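Local coordinates for protein lactaldehyde dehydrogenase (Escherichia coli, PDB 2IMP) that catalyses the irreversible, NAD-dependent oxidation of L-lactaldehyde to L-lactate and also oxidises glycolaldehyde, serving the breakdown of L-fucose and L-rhamnose, at residues Asn28-Ala33 with Met325-Asn330; Ser407-Thr412 with Arg453-Gly458. All blocks are in the same frame, centred on the assembly; numbering follows the deposited sequence.

Contact 1 of 2, residues Asn28-Ala33 with Met325-Asn330; sequences NPATEA and MGPLIN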
ATOM      1  N   ASN A  28     -42.804  20.432   5.989  1.00 26.12           N
ATOM      2  CA  ASN A  28     -42.959  19.280   5.115  1.00 24.12           C
ATOM      3  C   ASN A  28     -43.074  19.785   3.662  1.00 24.58           C
ATOM      4  O   ASN A  28     -44.070  20.397   3.295  1.00 27.17           O
ATOM      5  CB  ASN A  28     -44.219  18.498   5.480  1.00 21.94           C
ATOM      6  CG  ASN A  28     -44.365  17.221   4.673  1.00 21.03           C
ATOM      7  OD1 ASN A  28     -44.071  17.189   3.477  1.00 19.39           O
ATOM      8  ND2 ASN A  28     -44.836  16.163   5.323  1.00 20.55           N
ATOM      9  N   PRO A  29     -42.055  19.535   2.833  1.00 24.15           N
ATOM     10  CA  PRO A  29     -42.059  19.986   1.439  1.00 23.68           C
ATOM     11  C   PRO A  29     -43.286  19.568   0.581  1.00 24.27           C
ATOM     12  O   PRO A  29     -43.556  20.166  -0.461  1.00 21.71           O
ATOM     13  CB  PRO A  29     -40.748  19.428   0.904  1.00 22.41           C
ATOM     14  CG  PRO A  29     -40.634  18.134   1.646  1.00 22.63           C
ATOM     15  CD  PRO A  29     -40.983  18.548   3.057  1.00 22.69           C
ATOM     16  N   ALA A  30     -44.009  18.549   1.021  1.00 26.53           N
ATOM     17  CA  ALA A  30     -45.179  18.097   0.281  1.00 28.27           C
ATOM     18  C   ALA A  30     -46.476  18.867   0.632  1.00 29.08           C
ATOM     19  O   ALA A  30     -47.327  19.090  -0.228  1.00 28.87           O
ATOM     20  CB  ALA A  30     -45.391  16.600   0.511  1.00 26.42           C
ATOM     21  N   THR A  31     -46.587  19.280   1.892  1.00 29.87           N
ATOM     22  CA  THR A  31     -47.767  19.982   2.382  1.00 30.85           C
ATOM     23  C   THR A  31     -47.516  21.397   2.951  1.00 32.78           C
ATOM     24  O   THR A  31     -48.463  22.125   3.258  1.00 32.44           O
ATOM     25  CB  THR A  31     -48.442  19.173   3.498  1.00 30.98           C
ATOM     26  OG1 THR A  31     -47.589  19.161   4.651  1.00 31.14           O
ATOM     27  CG2 THR A  31     -48.682  17.741   3.050  1.00 31.75           C
ATOM     28  N   GLU A  32     -46.247  21.764   3.089  1.00 32.88           N
ATOM     29  CA  GLU A  32     -45.884  23.059   3.645  1.00 33.57           C
ATOM     30  C   GLU A  32     -46.268  23.243   5.128  1.00 32.93           C
ATOM     31  O   GLU A  32     -46.204  24.348   5.663  1.00 34.77           O
ATOM     32  CB  GLU A  32     -46.489  24.185   2.812  1.00 35.57           C
ATOM     33  CG  GLU A  32     -45.732  24.452   1.530  1.00 38.40           C
ATOM     34  CD  GLU A  32     -46.409  25.493   0.672  1.00 41.53           C
ATOM     35  OE1 GLU A  32     -47.415  25.158   0.011  1.00 43.36           O
ATOM     36  OE2 GLU A  32     -45.942  26.650   0.667  1.00 44.41           O
ATOM     37  N   ALA A  33     -46.665  22.156   5.776  1.00 30.84           N
ATOM     38  CA  ALA A  33     -47.022  22.214   7.185  1.00 31.66           C
ATOM     39  C   ALA A  33     -45.794  22.098   8.118  1.00 31.48           C
ATOM     40  O   ALA A  33     -44.836  21.388   7.802  1.00 31.53           O
ATOM     41  CB  ALA A  33     -48.021  21.114   7.514  1.00 30.82           C
ATOM     42  N   MET A 325     -41.442  10.185  -7.777  1.00 28.71           N
ATOM     43  CA  MET A 325     -40.940  11.503  -7.423  1.00 27.72           C
ATOM     44  C   MET A 325     -41.730  12.257  -6.339  1.00 25.25           C
ATOM     45  O   MET A 325     -42.961  12.241  -6.324  1.00 26.08           O
ATOM     46  CB  MET A 325     -40.875  12.358  -8.684  1.00 30.18           C
ATOM     47  CG  MET A 325     -40.437  13.787  -8.463  1.00 34.18           C
ATOM     48  SD  MET A 325     -40.273  14.610 -10.045  1.00 41.15           S
ATOM     49  CE  MET A 325     -38.882  13.664 -10.720  1.00 37.67           C
ATOM     50  N   GLY A 326     -40.998  12.908  -5.443  1.00 22.83           N
ATOM     51  CA  GLY A 326     -41.619  13.683  -4.389  1.00 19.99           C
ATOM     52  C   GLY A 326     -41.479  15.163  -4.702  1.00 19.24           C
ATOM     53  O   GLY A 326     -41.131  15.532  -5.821  1.00 17.36           O
ATOM     54  N   PRO A 327     -41.742  16.044  -3.734  1.00 19.99           N
ATOM     55  CA  PRO A 327     -41.621  17.481  -3.987  1.00 21.38           C
ATOM     56  C   PRO A 327     -40.168  17.978  -3.815  1.00 23.05           C
ATOM     57  O   PRO A 327     -39.325  17.276  -3.254  1.00 22.91           O
ATOM     58  CB  PRO A 327     -42.529  18.077  -2.928  1.00 20.91           C
ATOM     59  CG  PRO A 327     -42.248  17.179  -1.756  1.00 19.74           C
ATOM     60  CD  PRO A 327     -42.281  15.794  -2.384  1.00 19.93           C
ATOM     61  N   LEU A 328     -39.890  19.174  -4.321  1.00 24.43           N
ATOM     62  CA  LEU A 328     -38.575  19.762  -4.143  1.00 24.81           C
ATOM     63  C   LEU A 328     -38.415  20.212  -2.671  1.00 25.92           C
ATOM     64  O   LEU A 328     -39.419  20.428  -1.986  1.00 25.65           O
ATOM     65  CB  LEU A 328     -38.392  20.954  -5.082  1.00 25.06           C
ATOM     66  CG  LEU A 328     -38.438  20.645  -6.579  1.00 26.37           C
ATOM     67  CD1 LEU A 328     -38.072  21.900  -7.364  1.00 27.43           C
ATOM     68  CD2 LEU A 328     -37.463  19.524  -6.906  1.00 26.91           C
ATOM     69  N   ILE A 329     -37.178  20.350  -2.200  1.00 25.78           N
ATOM     70  CA  ILE A 329     -36.936  20.714  -0.805  1.00 25.22           C
ATOM     71  C   ILE A 329     -37.665  21.978  -0.283  1.00 25.87           C
ATOM     72  O   ILE A 329     -38.286  21.942   0.778  1.00 25.87           O
ATOM     73  CB  ILE A 329     -35.411  20.845  -0.516  1.00 23.07           C
ATOM     74  CG1 ILE A 329     -35.168  20.895   0.994  1.00 22.00           C
ATOM     75  CG2 ILE A 329     -34.851  22.087  -1.181  1.00 24.11           C
ATOM     76  CD1 ILE A 329     -35.672  19.668   1.741  1.00 18.74           C
ATOM     77  N   ASN A 330     -37.587  23.078  -1.024  1.00 27.73           N
ATOM     78  CA  ASN A 330     -38.244  24.309  -0.597  1.00 28.43           C
ATOM     79  C   ASN A 330     -38.664  25.263  -1.742  1.00 29.50           C
ATOM     80  O   ASN A 330     -38.402  25.002  -2.915  1.00 29.03           O
ATOM     81  CB  ASN A 330     -37.347  25.073   0.384  1.00 27.60           C
ATOM     82  CG  ASN A 330     -35.962  25.343  -0.179  1.00 28.67           C
ATOM     83  OD1 ASN A 330     -35.813  25.725  -1.340  1.00 25.57           O
ATOM     84  ND2 ASN A 330     -34.938  25.153   0.652  1.00 29.07           N
TER
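P29 and P327 meet across the two loops with their pyrrolidine rings at an oblique angle, CB of P29 lying 3.8 Å from CG of P327. The P327 ring also lies against the carbonyl of P29: its CB comes to 3.4 Å from P29 O, and its CG lies 3.5 Å from P29 C. The methyl group of A30 completes this small apolar patch, A30 CB standing 3.9 Å from CG of P327, so that one proline ring spans two consecutive residues of the opposite loop. The same CB of P29 also lies against two successive carbonyls of 325-330, 3.3 Å from L328 O and 3.5 Å from I329 O. No hydrogen bond joins the two segments; P29 and L328 are instead linked indirectly, since the backbone of each bonds to Y363.

The polar interactions serve to shape each loop. With CG anti to the backbone N (chi1 -175°), the N28 side chain folds back over its own turn, and its OD1 accepts from A30 N at 2.8 Å, forming an Asx turn. The donor is tilted 18° from the amide plane of N28. The backbone reinforces this fold, E32 N bonding to N28 O and N28 N to A33 O; these bonds hold P29 and A30 on a closed turn facing P327. At the end of the partner segment, N330 is the N-cap of helix 331-346, its OD1 accepting from A333 N; N330 also touches the bound NADH.

The arrangement is a buried loop-to-loop contact of the aldehyde dehydrogenase fold, in which the beta-hairpin loop between strands 23-27 and 34-39, shaped by an Asx turn, packs on the segment leading into a helix beside the NADH pocket.

Contact 2 of 2, residues Ser407-Thr412 with Arg453-Gly458; sequences SDYGLT and RKSGIG. With SO4 (sulfate ion), chain B.
S455 OG lies at the edge of the Y409 ring, 3.9 Å from Y409 CD2, while the K454 side chain runs obliquely to that of Y409. At the edge of the R453 guanidinium is Y409 O, which accepts from R453 NH2 at 2.8 Å; this donor sits 45° above the carbonyl plane, away from the lone-pair directions. The R453 chain bends at chi3 (-74°), letting NE also reach S407 O in a weak bond. F432 makes a cation-pi contact with the same guanidinium, and K431 O also accepts from NH2. An alanine in place of R453 would probably leave the S407 and Y409 carbonyls without these donors and open a gap beside G410. Y409 and R453 form a non-hydrogen-bonded antiparallel pair where strand 452-453 meets the start of strand 409-416 in the catalytic-domain sheet, and R453 begins a type I turn ending at G456. K454 N bonds to D408 O, approaching nearly in line with its C=O bond. S455 OG accepts from G410 N at 2.7 Å and bonds also to G253 O. L411 packs on E251, C285 and H449 of the active site. T412 N donates at 2.9 Å to O2 of a sulfate ion, probably from the crystallisation liquor.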
ATOM      1  N   SER A 407     -16.990  22.027 -18.007  1.00 23.64           N
ATOM      2  CA  SER A 407     -17.765  22.323 -16.811  1.00 22.72           C
ATOM      3  C   SER A 407     -16.885  22.650 -15.586  1.00 23.72           C
ATOM      4  O   SER A 407     -15.791  22.103 -15.450  1.00 24.00           O
ATOM      5  CB  SER A 407     -18.651  21.111 -16.486  1.00 21.09           C
ATOM      6  OG  SER A 407     -19.211  21.183 -15.185  1.00 20.46           O
ATOM      7  N   ASP A 408     -17.352  23.544 -14.719  1.00 23.58           N
ATOM      8  CA  ASP A 408     -16.589  23.852 -13.518  1.00 26.15           C
ATOM      9  C   ASP A 408     -16.653  22.716 -12.488  1.00 24.99           C
ATOM     10  O   ASP A 408     -15.956  22.734 -11.478  1.00 27.22           O
ATOM     11  CB  ASP A 408     -17.077  25.144 -12.862  1.00 29.05           C
ATOM     12  CG  ASP A 408     -16.625  26.375 -13.607  1.00 31.91           C
ATOM     13  OD1 ASP A 408     -15.460  26.389 -14.056  1.00 35.12           O
ATOM     14  OD2 ASP A 408     -17.425  27.324 -13.736  1.00 33.09           O
ATOM     15  N   TYR A 409     -17.505  21.739 -12.766  1.00 23.14           N
ATOM     16  CA  TYR A 409     -17.651  20.598 -11.886  1.00 23.15           C
ATOM     17  C   TYR A 409     -17.097  19.296 -12.486  1.00 20.82           C
ATOM     18  O   TYR A 409     -17.157  19.088 -13.699  1.00 19.80           O
ATOM     19  CB  TYR A 409     -19.118  20.428 -11.501  1.00 27.26           C
ATOM     20  CG  TYR A 409     -19.701  21.672 -10.877  1.00 32.01           C
ATOM     21  CD1 TYR A 409     -20.270  22.672 -11.668  1.00 35.30           C
ATOM     22  CD2 TYR A 409     -19.625  21.882  -9.501  1.00 34.49           C
ATOM     23  CE1 TYR A 409     -20.747  23.853 -11.101  1.00 38.21           C
ATOM     24  CE2 TYR A 409     -20.095  23.060  -8.924  1.00 37.08           C
ATOM     25  CZ  TYR A 409     -20.653  24.040  -9.728  1.00 38.16           C
ATOM     26  OH  TYR A 409     -21.101  25.213  -9.162  1.00 40.64           O
ATOM     27  N   GLY A 410     -16.556  18.438 -11.628  1.00 17.48           N
ATOM     28  CA  GLY A 410     -15.982  17.195 -12.104  1.00 17.04           C
ATOM     29  C   GLY A 410     -16.092  16.065 -11.106  1.00 15.71           C
ATOM     30  O   GLY A 410     -15.111  15.397 -10.801  1.00 14.15           O
ATOM     31  N   LEU A 411     -17.295  15.856 -10.588  1.00 15.50           N
ATOM     32  CA  LEU A 411     -17.530  14.796  -9.631  1.00 17.70           C
ATOM     33  C   LEU A 411     -17.883  13.430 -10.272  1.00 18.01           C
ATOM     34  O   LEU A 411     -17.153  12.459 -10.101  1.00 17.76           O
ATOM     35  CB  LEU A 411     -18.640  15.217  -8.660  1.00 20.60           C
ATOM     36  CG  LEU A 411     -19.022  14.229  -7.552  1.00 21.39           C
ATOM     37  CD1 LEU A 411     -17.794  13.855  -6.726  1.00 19.88           C
ATOM     38  CD2 LEU A 411     -20.098  14.858  -6.670  1.00 22.36           C
ATOM     39  N   THR A 412     -18.981  13.390 -11.025  1.00 18.55           N
ATOM     40  CA  THR A 412     -19.446  12.156 -11.653  1.00 18.88           C
ATOM     41  C   THR A 412     -19.720  12.233 -13.177  1.00 18.62           C
ATOM     42  O   THR A 412     -20.164  13.258 -13.688  1.00 18.38           O
ATOM     43  CB  THR A 412     -20.749  11.665 -10.976  1.00 20.47           C
ATOM     44  OG1 THR A 412     -20.548  11.562  -9.561  1.00 23.75           O
ATOM     45  CG2 THR A 412     -21.159  10.304 -11.518  1.00 21.56           C
ATOM     46  N   ARG A 453     -12.040  19.821  -9.914  1.00 13.03           N
ATOM     47  CA  ARG A 453     -12.393  21.225 -10.047  1.00 12.73           C
ATOM     48  C   ARG A 453     -13.259  21.761  -8.874  1.00 12.84           C
ATOM     49  O   ARG A 453     -12.911  21.547  -7.715  1.00 14.17           O
ATOM     50  CB  ARG A 453     -13.086  21.447 -11.402  1.00 12.71           C
ATOM     51  CG  ARG A 453     -12.193  21.069 -12.598  1.00 13.32           C
ATOM     52  CD  ARG A 453     -12.842  21.364 -13.957  1.00 12.67           C
ATOM     53  NE  ARG A 453     -13.911  20.425 -14.303  1.00 13.68           N
ATOM     54  CZ  ARG A 453     -13.712  19.158 -14.659  1.00 14.37           C
ATOM     55  NH1 ARG A 453     -12.481  18.666 -14.719  1.00 12.20           N
ATOM     56  NH2 ARG A 453     -14.746  18.382 -14.968  1.00 14.57           N
ATOM     57  N   LYS A 454     -14.368  22.434  -9.165  1.00 12.45           N
ATOM     58  CA  LYS A 454     -15.193  22.982  -8.091  1.00 14.03           C
ATOM     59  C   LYS A 454     -16.086  21.969  -7.344  1.00 14.47           C
ATOM     60  O   LYS A 454     -16.768  22.328  -6.386  1.00 14.54           O
ATOM     61  CB  LYS A 454     -16.052  24.143  -8.610  1.00 17.43           C
ATOM     62  CG  LYS A 454     -15.239  25.353  -9.039  1.00 21.29           C
ATOM     63  CD  LYS A 454     -16.127  26.558  -9.322  1.00 26.76           C
ATOM     64  CE  LYS A 454     -15.296  27.752  -9.777  1.00 32.46           C
ATOM     65  NZ  LYS A 454     -16.125  28.977  -9.987  1.00 37.26           N
ATOM     66  N   SER A 455     -16.068  20.714  -7.782  1.00 14.56           N
ATOM     67  CA  SER A 455     -16.856  19.687  -7.119  1.00 16.07           C
ATOM     68  C   SER A 455     -16.363  19.401  -5.686  1.00 17.72           C
ATOM     69  O   SER A 455     -17.059  18.760  -4.895  1.00 17.73           O
ATOM     70  CB  SER A 455     -16.851  18.395  -7.942  1.00 17.66           C
ATOM     71  OG  SER A 455     -17.587  18.562  -9.142  1.00 22.17           O
ATOM     72  N   GLY A 456     -15.159  19.875  -5.366  1.00 17.13           N
ATOM     73  CA  GLY A 456     -14.667  19.674  -4.016  1.00 17.51           C
ATOM     74  C   GLY A 456     -13.180  19.609  -3.722  1.00 16.25           C
ATOM     75  O   GLY A 456     -12.314  19.896  -4.556  1.00 13.83           O
ATOM     76  N   ILE A 457     -12.911  19.258  -2.471  1.00 14.02           N
ATOM     77  CA  ILE A 457     -11.568  19.091  -1.952  1.00 15.29           C
ATOM     78  C   ILE A 457     -11.513  17.868  -1.027  1.00 15.36           C
ATOM     79  O   ILE A 457     -12.372  17.705  -0.161  1.00 15.35           O
ATOM     80  CB  ILE A 457     -11.089  20.358  -1.190  1.00 17.03           C
ATOM     81  CG1 ILE A 457     -10.748  21.463  -2.196  1.00 17.53           C
ATOM     82  CG2 ILE A 457      -9.858  20.036  -0.331  1.00 15.72           C
ATOM     83  CD1 ILE A 457     -10.328  22.765  -1.554  1.00 20.66           C
ATOM     84  N   GLY A 458     -10.521  17.014  -1.235  1.00 14.39           N
ATOM     85  CA  GLY A 458     -10.432  15.808  -0.438  1.00 15.19           C
ATOM     86  C   GLY A 458     -11.501  14.866  -0.970  1.00 16.65           C
ATOM     87  O   GLY A 458     -11.798  14.864  -2.169  1.00 17.36           O
TER
HETATM   88  S   SO4 B 509     -20.154  16.614 -12.063  1.00 46.16           S
HETATM   89  O1  SO4 B 509     -20.548  18.019 -11.912  1.00 50.25           O
HETATM   90  O2  SO4 B 509     -20.586  15.850 -10.876  1.00 50.62           O
HETATM   91  O3  SO4 B 509     -20.749  16.050 -13.276  1.00 51.16           O
HETATM   92  O4  SO4 B 509     -18.703  16.557 -12.226  1.00 51.14           O

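Overall arrangement
From the N terminus, the chain first passes through 28-33, between two strands of the small N-terminal sheet, and meets its partner only 292 residues later at 325-330, so contact 1 closes a very long loop that takes in most of the cofactor-binding region and C285. Contact 2 opens after that loop is complete: 407-412 and 453-458 close a much shorter one of 40 intervening residues. The two loops therefore follow in series and neither nest nor cross. Contacts 1 and 2 have centres about 28 Å apart and nearest atoms about 16 Å apart. Contact 1 ties the N-terminal sheet to the approach to helix 331-346, near NADH; contact 2 fastens strand 409-416 to the segment after strand 452-453, near lactate.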